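Local coordinates for gala protein type 1, 3 or 4 (Legionella pneumophila subsp. pneumophila, PDB 4XA9), which is a leucine-rich repeat protein that may bind small GTPases and act as a GTPase activator, at residues Val64-Asn78 against Leu87-Asn101. Sequence-based numbering, arbitrary orientation. Where two conformers were deposited one is given.
Sequences VNKTSVSSLNISHNN and LSEDNHITTLDVSFN
Two successive leucine-rich repeat turns pair here through strands 71-73 and 95-97, whose axes run 4.9 Å apart and 3° from parallel. Leu72 is bracketed in the parallel ladder: its N donates to Thr95 O and its O accepts from Asp97 N. On one face of the sheet Leu72 CD2 packs against Ile93 CD1 at 3.7 Å and also touches Leu87 CD2 and Leu96 CD1. Asn73 and Asp97 project from the other face side by side, amide and carboxylate planes 12° apart. Each closes an Asx turn by accepting the N two residues on (Ser75, Ser99) on its OD1, which also takes that serine's OG, while a water links Ser75 OG to Asp97 OD2, which also bonds a polar side chain of another protein's chain. Beyond the strands, His76 and Phe100 form an offset stack, centroids 4.1 Å apart and planes at 14°; His52 stacks on His76, and the Tyr124 ring meets Phe100 at an incline. Asn101 ND2 reaches Ile74 O at 2.9 Å, and Asn77 ND2, whose amide OD1 accepts from Ile55 N, meets the same oxygen from the opposite face of its plane. At the far end Asp90 receives Asn65 N on OD1 at 2.8 Å, and its OD2 takes His92 N and Ile93 N. Asn65 OD1 in turn accepts Asn91 N. Stacked leucines inside and an asparagine ladder at the turn are hallmarks of the leucine-rich repeat solenoid.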
loop_
_atom_site.group_PDB
_atom_site.type_symbol
_atom_site.label_atom_id
_atom_site.label_comp_id
_atom_site.label_asym_id
_atom_site.label_seq_id
_atom_site.Cartn_x
_atom_site.Cartn_y
_atom_site.Cartn_z
ATOM N N VAL A 64 -0.428 16.004 -21.860
ATOM C CA VAL A 64 1.014 16.055 -22.093
ATOM C C VAL A 64 1.451 17.279 -22.897
ATOM O O VAL A 64 0.830 17.636 -23.909
ATOM C CB VAL A 64 1.483 14.762 -22.781
ATOM C CG1 VAL A 64 2.883 14.918 -23.354
ATOM C CG2 VAL A 64 1.452 13.612 -21.767
ATOM N N ASN A 65 2.505 17.934 -22.404
ATOM C CA ASN A 65 3.087 19.122 -23.029
ATOM C C ASN A 65 2.110 20.294 -23.142
ATOM O O ASN A 65 2.242 21.141 -24.025
ATOM C CB ASN A 65 3.654 18.760 -24.407
ATOM C CG ASN A 65 4.896 17.892 -24.304
ATOM O OD1 ASN A 65 5.763 18.143 -23.470
ATOM N ND2 ASN A 65 4.969 16.846 -25.125
ATOM N N LYS A 66 1.141 20.345 -22.230
ATOM C CA LYS A 66 0.202 21.463 -22.154
ATOM C C LYS A 66 0.646 22.478 -21.111
ATOM O O LYS A 66 0.322 23.656 -21.202
ATOM C CB LYS A 66 -1.208 20.969 -21.807
ATOM C CG LYS A 66 -1.897 20.205 -22.913
ATOM C CD LYS A 66 -2.576 21.163 -23.874
ATOM C CE LYS A 66 -3.145 20.433 -25.083
ATOM N NZ LYS A 66 -4.208 19.464 -24.713
ATOM N N THR A 67 1.370 21.996 -20.106
ATOM C CA THR A 67 1.676 22.784 -18.917
ATOM C C THR A 67 3.149 22.653 -18.537
ATOM O O THR A 67 3.886 21.884 -19.150
ATOM C CB THR A 67 0.822 22.336 -17.708
ATOM O OG1 THR A 67 1.326 21.095 -17.201
ATOM C CG2 THR A 67 -0.639 22.149 -18.110
ATOM N N SER A 68 3.567 23.389 -17.512
ATOM C CA SER A 68 4.940 23.297 -17.026
ATOM C C SER A 68 5.029 22.445 -15.758
ATOM O O SER A 68 6.011 22.519 -15.013
ATOM C CB SER A 68 5.514 24.694 -16.772
ATOM O OG SER A 68 5.632 25.419 -17.986
ATOM N N VAL A 69 3.999 21.638 -15.519
ATOM C CA VAL A 69 4.007 20.696 -14.405
ATOM C C VAL A 69 5.193 19.741 -14.529
ATOM O O VAL A 69 5.370 19.095 -15.563
ATOM C CB VAL A 69 2.698 19.897 -14.348
ATOM C CG1 VAL A 69 2.863 18.645 -13.485
ATOM C CG2 VAL A 69 1.576 20.780 -13.819
ATOM N N SER A 70 6.016 19.673 -13.488
ATOM C CA SER A 70 7.225 18.846 -13.520
ATOM C C SER A 70 7.125 17.684 -12.553
ATOM O O SER A 70 7.910 16.738 -12.611
ATOM C CB SER A 70 8.459 19.675 -13.178
ATOM O OG SER A 70 8.444 20.031 -11.810
ATOM N N SER A 71 6.166 17.777 -11.642
ATOM C CA SER A 71 5.918 16.711 -10.689
ATOM C C SER A 71 4.467 16.294 -10.808
ATOM O O SER A 71 3.565 17.084 -10.523
ATOM C CB SER A 71 6.239 17.165 -9.261
ATOM O OG SER A 71 6.013 16.116 -8.342
ATOM N N LEU A 72 4.250 15.062 -11.254
ATOM C CA LEU A 72 2.904 14.588 -11.538
ATOM C C LEU A 72 2.608 13.293 -10.799
ATOM O O LEU A 72 3.323 12.300 -10.946
ATOM C CB LEU A 72 2.705 14.378 -13.048
ATOM C CG LEU A 72 1.377 13.687 -13.391
ATOM C CD1 LEU A 72 0.190 14.595 -13.061
ATOM C CD2 LEU A 72 1.325 13.227 -14.848
ATOM N N ASN A 73 1.556 13.318 -9.989
ATOM C CA ASN A 73 1.007 12.106 -9.392
ATOM C C ASN A 73 -0.284 11.738 -10.108
ATOM O O ASN A 73 -1.307 12.399 -9.928
ATOM C CB ASN A 73 0.743 12.296 -7.893
ATOM C CG ASN A 73 0.225 11.027 -7.209
ATOM O OD1 ASN A 73 -0.105 10.028 -7.857
ATOM N ND2 ASN A 73 0.138 11.073 -5.889
ATOM N N ILE A 74 -0.236 10.688 -10.920
ATOM C CA ILE A 74 -1.442 10.220 -11.585
ATOM C C ILE A 74 -1.677 8.744 -11.242
ATOM O O ILE A 74 -2.250 7.979 -12.021
ATOM C CB ILE A 74 -1.360 10.461 -13.124
ATOM C CG1 ILE A 74 -2.759 10.383 -13.760
ATOM C CG2 ILE A 74 -0.323 9.544 -13.785
ATOM C CD1 ILE A 74 -2.817 10.865 -15.198
ATOM N N SER A 75 -1.257 8.359 -10.041
ATOM C CA SER A 75 -1.464 6.992 -9.574
ATOM C C SER A 75 -2.953 6.693 -9.410
ATOM O O SER A 75 -3.764 7.602 -9.316
ATOM C CB SER A 75 -0.721 6.739 -8.253
ATOM O OG SER A 75 -1.201 7.558 -7.197
ATOM N N HIS A 76 -3.293 5.410 -9.406
ATOM C CA HIS A 76 -4.669 4.948 -9.211
ATOM C C HIS A 76 -5.636 5.563 -10.214
ATOM O O HIS A 76 -6.690 6.092 -9.849
ATOM C CB HIS A 76 -5.134 5.236 -7.784
ATOM C CG HIS A 76 -4.338 4.519 -6.742
ATOM N ND1 HIS A 76 -4.658 3.251 -6.305
ATOM C CD2 HIS A 76 -3.233 4.886 -6.051
ATOM C CE1 HIS A 76 -3.785 2.871 -5.389
ATOM N NE2 HIS A 76 -2.910 3.846 -5.214
ATOM N N ASN A 77 -5.248 5.503 -11.481
ATOM C CA ASN A 77 -6.149 5.788 -12.587
ATOM C C ASN A 77 -6.191 4.569 -13.508
ATOM O O ASN A 77 -5.987 3.451 -13.050
ATOM C CB ASN A 77 -5.712 7.045 -13.335
ATOM C CG ASN A 77 -6.107 8.318 -12.600
ATOM O OD1 ASN A 77 -7.214 8.824 -12.772
ATOM N ND2 ASN A 77 -5.200 8.841 -11.781
ATOM N N ASN A 78 -6.438 4.781 -14.797
ATOM C CA ASN A 78 -6.487 3.671 -15.746
ATOM C C ASN A 78 -5.771 4.007 -17.049
ATOM O O ASN A 78 -6.317 3.791 -18.131
ATOM C CB ASN A 78 -7.946 3.290 -16.033
ATOM C CG ASN A 78 -8.078 1.993 -16.821
ATOM O OD1 ASN A 78 -7.282 1.066 -16.662
ATOM N ND2 ASN A 78 -9.074 1.941 -17.698
ATOM N N LEU A 87 3.057 9.765 -21.616
ATOM C CA LEU A 87 3.744 10.512 -20.574
ATOM C C LEU A 87 5.244 10.573 -20.853
ATOM O O LEU A 87 5.912 11.539 -20.487
ATOM C CB LEU A 87 3.488 9.883 -19.202
ATOM C CG LEU A 87 2.121 10.163 -18.577
ATOM C CD1 LEU A 87 1.956 9.391 -17.267
ATOM C CD2 LEU A 87 1.960 11.650 -18.342
ATOM N N SER A 88 5.775 9.547 -21.517
ATOM C CA SER A 88 7.213 9.496 -21.766
ATOM C C SER A 88 7.617 10.577 -22.760
ATOM O O SER A 88 8.803 10.872 -22.917
ATOM C CB SER A 88 7.640 8.117 -22.280
ATOM O OG SER A 88 7.219 7.904 -23.616
ATOM N N GLU A 89 6.623 11.175 -23.417
ATOM C CA GLU A 89 6.861 12.234 -24.388
ATOM C C GLU A 89 6.803 13.621 -23.750
ATOM O O GLU A 89 7.068 14.629 -24.416
ATOM C CB GLU A 89 5.836 12.159 -25.525
ATOM C CG GLU A 89 5.673 10.782 -26.157
ATOM C CD GLU A 89 6.905 10.327 -26.910
ATOM O OE1 GLU A 89 7.745 11.183 -27.255
ATOM O OE2 GLU A 89 7.032 9.107 -27.156
ATOM N N ASP A 90 6.443 13.687 -22.471
ATOM C CA ASP A 90 6.307 14.993 -21.843
ATOM C C ASP A 90 7.657 15.623 -21.590
ATOM O O ASP A 90 8.592 14.964 -21.135
ATOM C CB ASP A 90 5.527 14.918 -20.536
ATOM C CG ASP A 90 5.196 16.300 -19.998
ATOM O OD1 ASP A 90 4.146 16.862 -20.385
ATOM O OD2 ASP A 90 5.990 16.831 -19.200
ATOM N N ASN A 91 7.751 16.913 -21.870
ATOM C CA ASN A 91 9.041 17.583 -21.828
ATOM C C ASN A 91 9.316 18.367 -20.541
ATOM O O ASN A 91 10.350 19.030 -20.434
ATOM C CB ASN A 91 9.170 18.488 -23.053
ATOM C CG ASN A 91 9.180 17.693 -24.351
ATOM O OD1 ASN A 91 9.901 16.698 -24.469
ATOM N ND2 ASN A 91 8.381 18.116 -25.322
ATOM N N HIS A 92 8.425 18.261 -19.555
ATOM C CA HIS A 92 8.647 18.932 -18.264
ATOM C C HIS A 92 8.714 17.980 -17.071
ATOM O O HIS A 92 9.348 18.280 -16.062
ATOM C CB HIS A 92 7.552 19.962 -18.006
ATOM C CG HIS A 92 7.717 21.226 -18.788
ATOM N ND1 HIS A 92 7.075 21.447 -19.984
ATOM C CD2 HIS A 92 8.447 22.339 -18.539
ATOM C CE1 HIS A 92 7.401 22.643 -20.442
ATOM N NE2 HIS A 92 8.234 23.203 -19.585
ATOM N N ILE A 93 8.042 16.844 -17.173
ATOM C CA ILE A 93 7.935 15.942 -16.031
ATOM C C ILE A 93 9.277 15.276 -15.715
ATOM O O ILE A 93 9.911 14.678 -16.583
ATOM C CB ILE A 93 6.834 14.886 -16.278
ATOM C CG1 ILE A 93 5.463 15.580 -16.284
ATOM C CG2 ILE A 93 6.879 13.793 -15.222
ATOM C CD1 ILE A 93 4.295 14.670 -16.603
ATOM N N THR A 94 9.718 15.427 -14.468
ATOM C CA THR A 94 10.970 14.837 -14.001
ATOM C C THR A 94 10.701 13.889 -12.833
ATOM O O THR A 94 11.476 12.964 -12.570
ATOM C CB THR A 94 11.984 15.915 -13.551
ATOM O OG1 THR A 94 11.398 16.726 -12.527
ATOM C CG2 THR A 94 12.400 16.801 -14.722
ATOM N N THR A 95 9.606 14.146 -12.122
ATOM C CA THR A 95 9.161 13.287 -11.023
ATOM C C THR A 95 7.763 12.781 -11.325
ATOM O O THR A 95 6.829 13.571 -11.454
ATOM C CB THR A 95 9.156 14.032 -9.671
ATOM O OG1 THR A 95 10.500 14.369 -9.309
ATOM C CG2 THR A 95 8.555 13.159 -8.575
ATOM N N LEU A 96 7.622 11.469 -11.447
ATOM C CA LEU A 96 6.371 10.887 -11.924
ATOM C C LEU A 96 5.898 9.724 -11.062
ATOM O O LEU A 96 6.676 8.826 -10.739
ATOM C CB LEU A 96 6.534 10.411 -13.371
ATOM C CG LEU A 96 5.380 9.656 -14.037
ATOM C CD1 LEU A 96 4.149 10.553 -14.201
ATOM C CD2 LEU A 96 5.830 9.121 -15.393
ATOM N N ASP A 97 4.619 9.749 -10.703
ATOM C CA ASP A 97 3.977 8.620 -10.044
ATOM C C ASP A 97 2.888 8.047 -10.950
ATOM O O ASP A 97 1.863 8.686 -11.176
ATOM C CB ASP A 97 3.390 9.046 -8.692
ATOM C CG ASP A 97 2.879 7.873 -7.876
ATOM O OD1 ASP A 97 2.751 6.770 -8.435
ATOM O OD2 ASP A 97 2.596 8.053 -6.675
ATOM N N VAL A 98 3.116 6.841 -11.466
ATOM C CA VAL A 98 2.120 6.158 -12.289
ATOM C C VAL A 98 1.695 4.845 -11.644
ATOM O O VAL A 98 1.254 3.925 -12.334
ATOM C CB VAL A 98 2.642 5.853 -13.716
ATOM C CG1 VAL A 98 2.764 7.130 -14.532
ATOM C CG2 VAL A 98 3.976 5.115 -13.660
ATOM N N SER A 99 1.842 4.758 -10.324
ATOM C CA SER A 99 1.502 3.536 -9.595
ATOM C C SER A 99 0.040 3.150 -9.832
ATOM O O SER A 99 -0.803 4.021 -10.040
ATOM C CB SER A 99 1.769 3.719 -8.100
ATOM O OG SER A 99 3.117 4.098 -7.869
ATOM N N PHE A 100 -0.244 1.849 -9.822
ATOM C CA PHE A 100 -1.612 1.342 -9.943
ATOM C C PHE A 100 -2.323 1.846 -11.198
ATOM O O PHE A 100 -3.394 2.450 -11.113
ATOM C CB PHE A 100 -2.429 1.714 -8.704
ATOM C CG PHE A 100 -1.913 1.093 -7.433
ATOM C CD1 PHE A 100 -0.912 1.712 -6.696
ATOM C CD2 PHE A 100 -2.419 -0.119 -6.985
ATOM C CE1 PHE A 100 -0.426 1.131 -5.523
ATOM C CE2 PHE A 100 -1.940 -0.706 -5.817
ATOM C CZ PHE A 100 -0.942 -0.079 -5.086
ATOM N N ASN A 101 -1.722 1.594 -12.356
ATOM C CA ASN A 101 -2.307 2.024 -13.629
ATOM C C ASN A 101 -2.256 0.943 -14.702
ATOM O O ASN A 101 -2.591 1.199 -15.855
ATOM C CB ASN A 101 -1.602 3.277 -14.156
ATOM C CG ASN A 101 -2.292 4.550 -13.739
ATOM O OD1 ASN A 101 -3.344 4.902 -14.280
ATOM N ND2 ASN A 101 -1.694 5.269 -12.799
HETATM O O HOH W 1 5.257 19.472 -20.443
HETATM O O HOH W 2 3.833 18.233 -17.801
HETATM O O HOH W 3 0.805 6.734 -5.452
#